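Local coordinates for protein putative TetR-family transcriptional regulator (Syntrophomonas wolfei subsp. wolfei, PDB 3LWJ) that probably binds DNA through an N-terminal helix-turn-helix and acts as a transcriptional regulator of the TetR family, here as a two-chain assembly, at residues 83-88 with 145-150; 166-171 with 180-185. All blocks are in the same frame, centred on the assembly; numbering follows the deposited sequence.

How the interactions relate
Interaction 1 and interaction 2 both belong to the all-helical body of the chain, but at different depths. The 83-88 with 145-150 contact is a partly buried meeting of a helix start with the loop that follows a helix end, so capping groups and charged chains accompany a small apolar patch. Residues 166-171 with 180-185 instead pair two antiparallel helices through a largely buried surface of selenomethionine, serine, leucine and tryptophan. Helix 85-102 links them: its first turn lies in interaction 1, and Met97 and Phe100 further along pack on interaction 2. Their centres are 25 Å apart, they do not touch, and both reach the second subunit.

Interaction 1: residues 83-88 with 145-150; sequences KDLYER and KGVFKN
A capped helix start packs beside a helix end closed by a Schellman motif: Leu85, in the first turn of helix 85-102, lies against Lys145 and Val147, where the chain leaves helix 118-144. Leu85 CD1 does most of the touching, lying 3.8 Å from Lys145 CB and 4.1 Å from Val147 CG2. Its side chain crosses that of Lys145 at about a right angle, so the methyl rests on the aliphatic root of the lysine. Lysine suits this margin because its first carbons can pack while the chain, bent at its second and third torsions, carries the ammonium away from the leucine. Val147 offers a branched, compact surface; a chi1 of 173° places CG2 beside the backbone N, pointing at Leu85 CD1. Phe148 joins more loosely, its CZ standing 4.4 Å from the carbonyl O of Leu85 at an oblique approach to the ring.

No hydrogen bond spans the two segments; polar groups serve each chain end separately. Asp84 caps helix 85-102 by accepting from Glu87 N through the anti lone pair of OD2, at 2.9 Å and a fairly straight 161°. Aspartate fits the N-cap because its short carboxylate reaches back to an amide of the first turn that has no helical carbonyl before it. At the other end Gly146 takes a positive phi of 76°, which a residue without a side chain accepts easily; Val147 N returns to the carbonyl of Gly142 and Gly146 N to that of Ile143, completing the Schellman motif.

Around the patch, Leu85 also touches Tyr141 of helix 118-144, while Phe148 meets Phe89 of helix 85-102 edge-to-face. Leu198 of the second subunit packs on Val147, placing this junction of helices 85-102 and 118-144 beside the other chain.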
ATOM      1  N   LYS A  83      -2.837 -24.434 -18.146  1.00 20.42           N
ATOM      2  CA  LYS A  83      -1.403 -24.696 -18.078  1.00 23.58           C
ATOM      3  C   LYS A  83      -0.541 -23.620 -18.731  1.00 23.40           C
ATOM      4  O   LYS A  83       0.614 -23.529 -18.413  1.00 26.87           O
ATOM      5  CB  LYS A  83      -1.060 -26.092 -18.641  1.00 24.80           C
ATOM      6  CG  LYS A  83      -1.823 -27.246 -17.971  1.00 33.01           C
ATOM      7  CD  LYS A  83      -1.321 -27.539 -16.546  1.00 41.01           C
ATOM      8  CE  LYS A  83      -2.353 -28.343 -15.725  1.00 46.38           C
ATOM      9  NZ  LYS A  83      -1.986 -28.449 -14.267  1.00 44.40           N
ATOM     10  N   ASP A  84      -1.086 -22.771 -19.597  1.00 26.16           N
ATOM     11  CA  ASP A  84      -0.303 -21.661 -20.139  1.00 26.70           C
ATOM     12  C   ASP A  84       0.063 -20.668 -19.008  1.00 27.33           C
ATOM     13  O   ASP A  84      -0.799 -20.159 -18.302  1.00 23.83           O
ATOM     14  CB  ASP A  84      -1.077 -20.950 -21.257  1.00 28.20           C
ATOM     15  CG  ASP A  84      -0.257 -19.885 -21.930  1.00 30.43           C
ATOM     16  OD1 ASP A  84       0.430 -20.215 -22.910  1.00 37.21           O
ATOM     17  OD2 ASP A  84      -0.297 -18.712 -21.496  1.00 36.74           O
ATOM     18  N   LEU A  85       1.356 -20.403 -18.835  1.00 26.55           N
ATOM     19  CA  LEU A  85       1.806 -19.677 -17.681  1.00 25.43           C
ATOM     20  C   LEU A  85       1.493 -18.197 -17.752  1.00 24.01           C
ATOM     21  O   LEU A  85       1.296 -17.575 -16.706  1.00 23.52           O
ATOM     22  CB  LEU A  85       3.291 -19.902 -17.446  1.00 27.10           C
ATOM     23  CG  LEU A  85       3.730 -21.357 -17.244  1.00 24.94           C
ATOM     24  CD1 LEU A  85       5.214 -21.300 -16.911  1.00 19.72           C
ATOM     25  CD2 LEU A  85       2.923 -22.121 -16.147  1.00 19.81           C
ATOM     26  N   TYR A  86       1.432 -17.645 -18.963  1.00 24.95           N
ATOM     27  CA  TYR A  86       1.003 -16.269 -19.194  1.00 25.50           C
ATOM     28  C   TYR A  86      -0.484 -16.085 -18.934  1.00 25.95           C
ATOM     29  O   TYR A  86      -0.901 -15.088 -18.335  1.00 24.49           O
ATOM     30  CB  TYR A  86       1.305 -15.782 -20.630  1.00 26.71           C
ATOM     31  CG  TYR A  86       0.738 -14.392 -20.876  1.00 34.82           C
ATOM     32  CD1 TYR A  86       1.349 -13.267 -20.322  1.00 40.19           C
ATOM     33  CD2 TYR A  86      -0.446 -14.209 -21.571  1.00 44.52           C
ATOM     34  CE1 TYR A  86       0.823 -12.000 -20.501  1.00 42.39           C
ATOM     35  CE2 TYR A  86      -0.981 -12.937 -21.753  1.00 51.23           C
ATOM     36  CZ  TYR A  86      -0.331 -11.842 -21.218  1.00 49.69           C
ATOM     37  OH  TYR A  86      -0.854 -10.588 -21.389  1.00 59.88           O
ATOM     38  N   GLU A  87      -1.294 -17.025 -19.419  1.00 27.01           N
ATOM     39  CA  GLU A  87      -2.718 -16.989 -19.120  1.00 23.33           C
ATOM     40  C   GLU A  87      -2.920 -17.010 -17.626  1.00 23.33           C
ATOM     41  O   GLU A  87      -3.733 -16.234 -17.092  1.00 24.13           O
ATOM     42  CB  GLU A  87      -3.454 -18.163 -19.755  1.00 26.60           C
ATOM     43  CG  GLU A  87      -4.955 -17.998 -19.737  1.00 22.01           C
ATOM     44  CD  GLU A  87      -5.477 -17.056 -20.814  1.00 32.05           C
ATOM     45  OE1 GLU A  87      -4.863 -16.923 -21.885  1.00 27.50           O
ATOM     46  OE2 GLU A  87      -6.532 -16.457 -20.592  1.00 28.63           O
ATOM     47  N   ARG A  88      -2.179 -17.879 -16.942  1.00 21.96           N
ATOM     48  CA  ARG A  88      -2.215 -17.931 -15.479  1.00 22.03           C
ATOM     49  C   ARG A  88      -1.825 -16.589 -14.814  1.00 23.90           C
ATOM     50  O   ARG A  88      -2.449 -16.149 -13.838  1.00 20.32           O
ATOM     51  CB  ARG A  88      -1.255 -19.003 -14.967  1.00 26.13           C
ATOM     52  CG  ARG A  88      -1.611 -20.459 -15.269  1.00 23.01           C
ATOM     53  CD  ARG A  88      -0.576 -21.360 -14.640  1.00 22.12           C
ATOM     54  NE  ARG A  88      -0.904 -22.783 -14.759  1.00 20.84           N
ATOM     55  CZ  ARG A  88      -0.297 -23.743 -14.075  1.00 23.62           C
ATOM     56  NH1 ARG A  88       0.674 -23.460 -13.213  1.00 29.09           N
ATOM     57  NH2 ARG A  88      -0.661 -24.998 -14.257  1.00 18.52           N
ATOM     58  N   LYS A 145      10.659 -22.513 -16.418  1.00 28.41           N
ATOM     59  CA  LYS A 145      10.042 -23.007 -17.655  1.00 28.90           C
ATOM     60  C   LYS A 145      10.325 -22.101 -18.871  1.00 28.92           C
ATOM     61  O   LYS A 145       9.742 -22.305 -19.942  1.00 28.18           O
ATOM     62  CB  LYS A 145       8.506 -23.158 -17.495  1.00 29.59           C
ATOM     63  CG  LYS A 145       8.026 -24.042 -16.337  1.00 30.81           C
ATOM     64  CD  LYS A 145       8.497 -25.503 -16.420  1.00 39.46           C
ATOM     65  CE  LYS A 145       7.793 -26.283 -17.520  1.00 41.55           C
ATOM     66  NZ  LYS A 145       8.181 -27.727 -17.544  1.00 39.78           N
ATOM     67  N   GLY A 146      11.171 -21.084 -18.682  1.00 28.28           N
ATOM     68  CA  GLY A 146      11.641 -20.238 -19.765  1.00 25.57           C
ATOM     69  C   GLY A 146      10.633 -19.227 -20.250  1.00 26.84           C
ATOM     70  O   GLY A 146      10.849 -18.581 -21.272  1.00 27.03           O
ATOM     71  N   VAL A 147       9.532 -19.077 -19.520  1.00 27.84           N
ATOM     72  CA  VAL A 147       8.518 -18.110 -19.886  1.00 28.51           C
ATOM     73  C   VAL A 147       8.847 -16.744 -19.281  1.00 28.54           C
ATOM     74  O   VAL A 147       8.664 -15.700 -19.949  1.00 32.71           O
ATOM     75  CB  VAL A 147       7.115 -18.628 -19.525  1.00 30.47           C
ATOM     76  CG1 VAL A 147       6.066 -17.555 -19.744  1.00 23.60           C
ATOM     77  CG2 VAL A 147       6.796 -19.887 -20.402  1.00 28.24           C
ATOM     78  N   PHE A 148       9.370 -16.726 -18.052  1.00 25.88           N
ATOM     79  CA  PHE A 148       9.758 -15.470 -17.435  1.00 21.94           C
ATOM     80  C   PHE A 148      11.269 -15.312 -17.382  1.00 21.97           C
ATOM     81  O   PHE A 148      11.989 -16.278 -17.161  1.00 18.71           O
ATOM     82  CB  PHE A 148       9.231 -15.356 -15.994  1.00 25.59           C
ATOM     83  CG  PHE A 148       7.717 -15.442 -15.847  1.00 26.51           C
ATOM     84  CD1 PHE A 148       6.857 -14.924 -16.803  1.00 27.32           C
ATOM     85  CD2 PHE A 148       7.176 -16.015 -14.706  1.00 26.85           C
ATOM     86  CE1 PHE A 148       5.492 -15.033 -16.636  1.00 32.69           C
ATOM     87  CE2 PHE A 148       5.834 -16.101 -14.519  1.00 25.33           C
ATOM     88  CZ  PHE A 148       4.977 -15.606 -15.481  1.00 29.33           C
ATOM     89  N   LYS A 149      11.732 -14.072 -17.516  1.00 22.80           N
ATOM     90  CA  LYS A 149      13.141 -13.763 -17.377  1.00 23.96           C
ATOM     91  C   LYS A 149      13.622 -14.067 -15.954  1.00 24.27           C
ATOM     92  O   LYS A 149      12.874 -13.961 -14.969  1.00 25.89           O
ATOM     93  CB  LYS A 149      13.438 -12.289 -17.712  1.00 24.95           C
ATOM     94  CG  LYS A 149      13.232 -11.805 -19.174  1.00 25.47           C
ATOM     95  CD  LYS A 149      13.675 -10.315 -19.254  1.00 21.01           C
ATOM     96  CE  LYS A 149      13.583  -9.678 -20.643  1.00 24.04           C
ATOM     97  NZ  LYS A 149      12.205  -9.501 -21.093  1.00 20.82           N
ATOM     98  N   ASN A 150      14.897 -14.420 -15.870  1.00 20.45           N
ATOM     99  CA  ASN A 150      15.541 -14.740 -14.632  1.00 17.29           C
ATOM    100  C   ASN A 150      15.914 -13.446 -13.936  1.00 15.87           C
ATOM    101  O   ASN A 150      17.024 -12.996 -14.027  1.00 17.98           O
ATOM    102  CB  ASN A 150      16.789 -15.600 -14.912  1.00 16.05           C
ATOM    103  CG  ASN A 150      17.442 -16.142 -13.631  1.00 18.78           C
ATOM    104  OD1 ASN A 150      16.909 -16.038 -12.529  1.00 25.35           O
ATOM    105  ND2 ASN A 150      18.597 -16.730 -13.790  1.00 27.65           N
TER

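Interaction 2: residues 166-171 with 180-185; sequences FSLYKW and EEMIEM
Ser167 OG is gripped from within its own helix, bonding to the carbonyl O of Ile163 and weakly to that of Glu164, and touches Met182 CG at 3.6 Å. The setting is an antiparallel helix pair: segments 166-171 and 180-185 run at 167° to each other, their axes 9.5 Å apart at closest. Serine suits the nearest point of the backbones, where Ser167 CA and Met182 CA are 5.7 Å apart, since its side chain is small and its hydroxyl can be satisfied by local carbonyls. A chi1 of 76° sets OG between the backbone N and the carbonyl carbon, within range of those carbonyls.

Met182, a selenomethionine, lies alongside Ser167. Its chain runs extended and then bends at chi3, bringing SE against both Leu168 and Trp171 and turning CE over one face of the indole. Met182 CE makes an off-centre CH-pi contact, 4.2 Å from the centroid of the Trp171 six-membered ring, while Met182 SE approaches obliquely in a Met-aromatic contact, 3.6 Å from Trp171 CE3. The flexible, unbranched methionine chain can follow both the helix surface and the flat indole, selenium here standing in for sulfur. Replacing Trp171 by an alanine would probably leave the terminal methyl of Met182 without the ring it lies on and free to turn. Leu168 CD1 meets the indole at its edge, in plane, and also lies 4.2 Å from Met182 SE.

Met97 of helix 85-102 packs on both Ser167 and Met182. Lys170 NZ bonds His158 NE2 of the second subunit and Met185 packs on that histidine, consistent with a TetR-type dimer interface of C-terminal helices. One turn along helix 179-195, SE of Met185, also selenomethionine, rests 4.0 Å from Ser167 CB.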
ATOM      1  N   PHE A 166      -3.069  -1.584  -2.880  1.00 24.55           N
ATOM      2  CA  PHE A 166      -3.363  -0.162  -3.150  1.00 22.51           C
ATOM      3  C   PHE A 166      -4.672   0.021  -3.927  1.00 22.93           C
ATOM      4  O   PHE A 166      -5.459   0.879  -3.599  1.00 22.06           O
ATOM      5  CB  PHE A 166      -2.255   0.503  -3.940  1.00 22.43           C
ATOM      6  CG  PHE A 166      -2.414   2.022  -4.066  1.00 17.97           C
ATOM      7  CD1 PHE A 166      -2.780   2.784  -2.978  1.00 22.67           C
ATOM      8  CD2 PHE A 166      -2.142   2.663  -5.252  1.00 27.46           C
ATOM      9  CE1 PHE A 166      -2.897   4.166  -3.047  1.00 25.85           C
ATOM     10  CE2 PHE A 166      -2.258   4.054  -5.349  1.00 35.92           C
ATOM     11  CZ  PHE A 166      -2.637   4.806  -4.228  1.00 23.39           C
ATOM     12  N   SER A 167      -4.897  -0.803  -4.937  1.00 22.12           N
ATOM     13  CA  SER A 167      -6.148  -0.699  -5.717  1.00 24.33           C
ATOM     14  C   SER A 167      -7.364  -1.177  -4.872  1.00 23.90           C
ATOM     15  O   SER A 167      -8.462  -0.629  -5.005  1.00 24.07           O
ATOM     16  CB  SER A 167      -5.992  -1.497  -7.015  1.00 23.81           C
ATOM     17  OG  SER A 167      -6.104  -2.879  -6.714  1.00 33.99           O
ATOM     18  N   LEU A 168      -7.196  -2.199  -4.009  1.00 23.87           N
ATOM     19  CA  LEU A 168      -8.261  -2.605  -3.068  1.00 21.75           C
ATOM     20  C   LEU A 168      -8.638  -1.419  -2.169  1.00 22.00           C
ATOM     21  O   LEU A 168      -9.793  -1.092  -1.977  1.00 22.69           O
ATOM     22  CB  LEU A 168      -7.781  -3.768  -2.169  1.00 24.13           C
ATOM     23  CG  LEU A 168      -8.784  -4.392  -1.183  1.00 20.26           C
ATOM     24  CD1 LEU A 168     -10.115  -4.790  -1.904  1.00 20.18           C
ATOM     25  CD2 LEU A 168      -8.098  -5.602  -0.421  1.00 15.50           C
ATOM     26  N   TYR A 169      -7.627  -0.771  -1.605  1.00 23.35           N
ATOM     27  CA  TYR A 169      -7.854   0.360  -0.716  1.00 23.41           C
ATOM     28  C   TYR A 169      -8.631   1.480  -1.418  1.00 24.66           C
ATOM     29  O   TYR A 169      -9.569   2.036  -0.856  1.00 25.99           O
ATOM     30  CB  TYR A 169      -6.518   0.850  -0.150  1.00 22.89           C
ATOM     31  CG  TYR A 169      -6.444   2.298   0.299  1.00 21.67           C
ATOM     32  CD1 TYR A 169      -6.780   2.678   1.586  1.00 28.00           C
ATOM     33  CD2 TYR A 169      -5.973   3.281  -0.562  1.00 23.61           C
ATOM     34  CE1 TYR A 169      -6.668   4.022   1.992  1.00 27.95           C
ATOM     35  CE2 TYR A 169      -5.836   4.617  -0.158  1.00 24.57           C
ATOM     36  CZ  TYR A 169      -6.197   4.983   1.115  1.00 30.51           C
ATOM     37  OH  TYR A 169      -6.051   6.314   1.510  1.00 34.48           O
ATOM     38  N   LYS A 170      -8.277   1.785  -2.655  1.00 24.27           N
ATOM     39  CA  LYS A 170      -8.984   2.834  -3.400  1.00 23.96           C
ATOM     40  C   LYS A 170     -10.428   2.470  -3.735  1.00 24.89           C
ATOM     41  O   LYS A 170     -11.285   3.366  -3.870  1.00 22.82           O
ATOM     42  CB  LYS A 170      -8.235   3.227  -4.677  1.00 21.63           C
ATOM     43  CG  LYS A 170      -6.892   3.898  -4.415  1.00 26.46           C
ATOM     44  CD  LYS A 170      -6.230   4.567  -5.697  1.00 23.77           C
ATOM     45  CE  LYS A 170      -7.052   5.690  -6.351  1.00 28.82           C
ATOM     46  NZ  LYS A 170      -6.220   6.765  -7.004  1.00 26.05           N
ATOM     47  N   TRP A 171     -10.721   1.182  -3.868  1.00 23.35           N
ATOM     48  CA  TRP A 171     -12.109   0.766  -4.116  1.00 22.85           C
ATOM     49  C   TRP A 171     -12.906   0.762  -2.822  1.00 26.40           C
ATOM     50  O   TRP A 171     -13.872   1.537  -2.672  1.00 24.53           O
ATOM     51  CB  TRP A 171     -12.150  -0.597  -4.765  1.00 26.03           C
ATOM     52  CG  TRP A 171     -13.497  -1.242  -4.796  1.00 25.94           C
ATOM     53  CD1 TRP A 171     -14.640  -0.741  -5.348  1.00 34.61           C
ATOM     54  CD2 TRP A 171     -13.829  -2.540  -4.299  1.00 21.46           C
ATOM     55  NE1 TRP A 171     -15.671  -1.638  -5.191  1.00 32.25           N
ATOM     56  CE2 TRP A 171     -15.192  -2.755  -4.559  1.00 28.42           C
ATOM     57  CE3 TRP A 171     -13.100  -3.547  -3.667  1.00 24.47           C
ATOM     58  CZ2 TRP A 171     -15.848  -3.927  -4.193  1.00 25.52           C
ATOM     59  CZ3 TRP A 171     -13.760  -4.722  -3.311  1.00 29.77           C
ATOM     60  CH2 TRP A 171     -15.117  -4.893  -3.568  1.00 30.34           C
ATOM     61  N   GLU A 180     -14.944  -2.688 -10.955  1.00 29.91           N
ATOM     62  CA  GLU A 180     -14.523  -2.927 -12.326  1.00 30.52           C
ATOM     63  C   GLU A 180     -13.216  -2.209 -12.697  1.00 28.56           C
ATOM     64  O   GLU A 180     -12.312  -2.788 -13.300  1.00 26.82           O
ATOM     65  CB  GLU A 180     -15.619  -2.450 -13.277  1.00 32.33           C
ATOM     66  CG  GLU A 180     -15.287  -2.740 -14.734  1.00 42.22           C
ATOM     67  CD  GLU A 180     -15.078  -4.229 -14.950  1.00 58.24           C
ATOM     68  OE1 GLU A 180     -16.061  -4.982 -14.738  1.00 65.79           O
ATOM     69  OE2 GLU A 180     -13.939  -4.648 -15.292  1.00 64.61           O
ATOM     70  N   GLU A 181     -13.159  -0.922 -12.374  1.00 28.97           N
ATOM     71  CA  GLU A 181     -11.969  -0.115 -12.576  1.00 27.81           C
ATOM     72  C   GLU A 181     -10.777  -0.688 -11.834  1.00 22.97           C
ATOM     73  O   GLU A 181      -9.675  -0.638 -12.339  1.00 22.24           O
ATOM     74  CB  GLU A 181     -12.229   1.325 -12.136  1.00 27.82           C
ATOM     75  CG  GLU A 181     -13.118   2.065 -13.108  1.00 30.53           C
ATOM     76  CD  GLU A 181     -13.631   3.384 -12.559  1.00 28.71           C
ATOM     77  OE1 GLU A 181     -13.626   3.627 -11.323  1.00 28.99           O
ATOM     78  OE2 GLU A 181     -14.026   4.201 -13.388  1.00 33.54           O
HETATM   79  N   MSE A 182     -11.002  -1.263 -10.652  1.00 21.44           N
HETATM   80  CA  MSE A 182      -9.923  -1.847  -9.865  1.00 22.49           C
HETATM   81  C   MSE A 182      -9.404  -3.090 -10.533  1.00 21.91           C
HETATM   82  O   MSE A 182      -8.206  -3.292 -10.658  1.00 25.81           O
HETATM   83  CB  MSE A 182     -10.419  -2.206  -8.475  1.00 25.32           C
HETATM   84  CG  MSE A 182      -9.518  -3.129  -7.672  1.00 27.36           C
HETATM   85 SE   MSE A 182     -10.386  -3.797  -6.018  0.75 29.26          SE
HETATM   86  CE  MSE A 182     -11.686  -5.018  -6.791  1.00 30.10           C
ATOM     87  N   ILE A 183     -10.328  -3.925 -10.992  1.00 25.28           N
ATOM     88  CA  ILE A 183      -9.951  -5.155 -11.660  1.00 26.33           C
ATOM     89  C   ILE A 183      -9.177  -4.789 -12.942  1.00 26.62           C
ATOM     90  O   ILE A 183      -8.051  -5.294 -13.151  1.00 24.56           O
ATOM     91  CB  ILE A 183     -11.180  -6.053 -11.932  1.00 26.94           C
ATOM     92  CG1 ILE A 183     -11.752  -6.556 -10.597  1.00 30.81           C
ATOM     93  CG2 ILE A 183     -10.811  -7.222 -12.844  1.00 22.02           C
ATOM     94  CD1 ILE A 183     -13.162  -7.244 -10.726  1.00 26.80           C
ATOM     95  N   GLU A 184      -9.722  -3.853 -13.736  1.00 23.28           N
ATOM     96  CA  GLU A 184      -9.073  -3.440 -15.014  1.00 24.35           C
ATOM     97  C   GLU A 184      -7.662  -2.899 -14.786  1.00 25.91           C
ATOM     98  O   GLU A 184      -6.738  -3.258 -15.502  1.00 24.83           O
ATOM     99  CB  GLU A 184      -9.917  -2.403 -15.782  1.00 27.99           C
ATOM    100  CG  GLU A 184      -9.206  -1.776 -16.994  1.00 34.13           C
HETATM  101  N   MSE A 185      -7.504  -2.045 -13.778  1.00 25.25           N
HETATM  102  CA  MSE A 185      -6.192  -1.468 -13.477  1.00 24.75           C
HETATM  103  C   MSE A 185      -5.184  -2.559 -13.206  1.00 24.92           C
HETATM  104  O   MSE A 185      -4.060  -2.529 -13.715  1.00 29.11           O
HETATM  105  CB  MSE A 185      -6.296  -0.577 -12.234  1.00 22.29           C
HETATM  106  CG  MSE A 185      -4.958   0.003 -11.730  1.00 24.23           C
HETATM  107 SE   MSE A 185      -5.251   0.993 -10.115  0.75 36.55          SE
HETATM  108  CE  MSE A 185      -6.249   2.419 -10.923  1.00 30.20           C
TER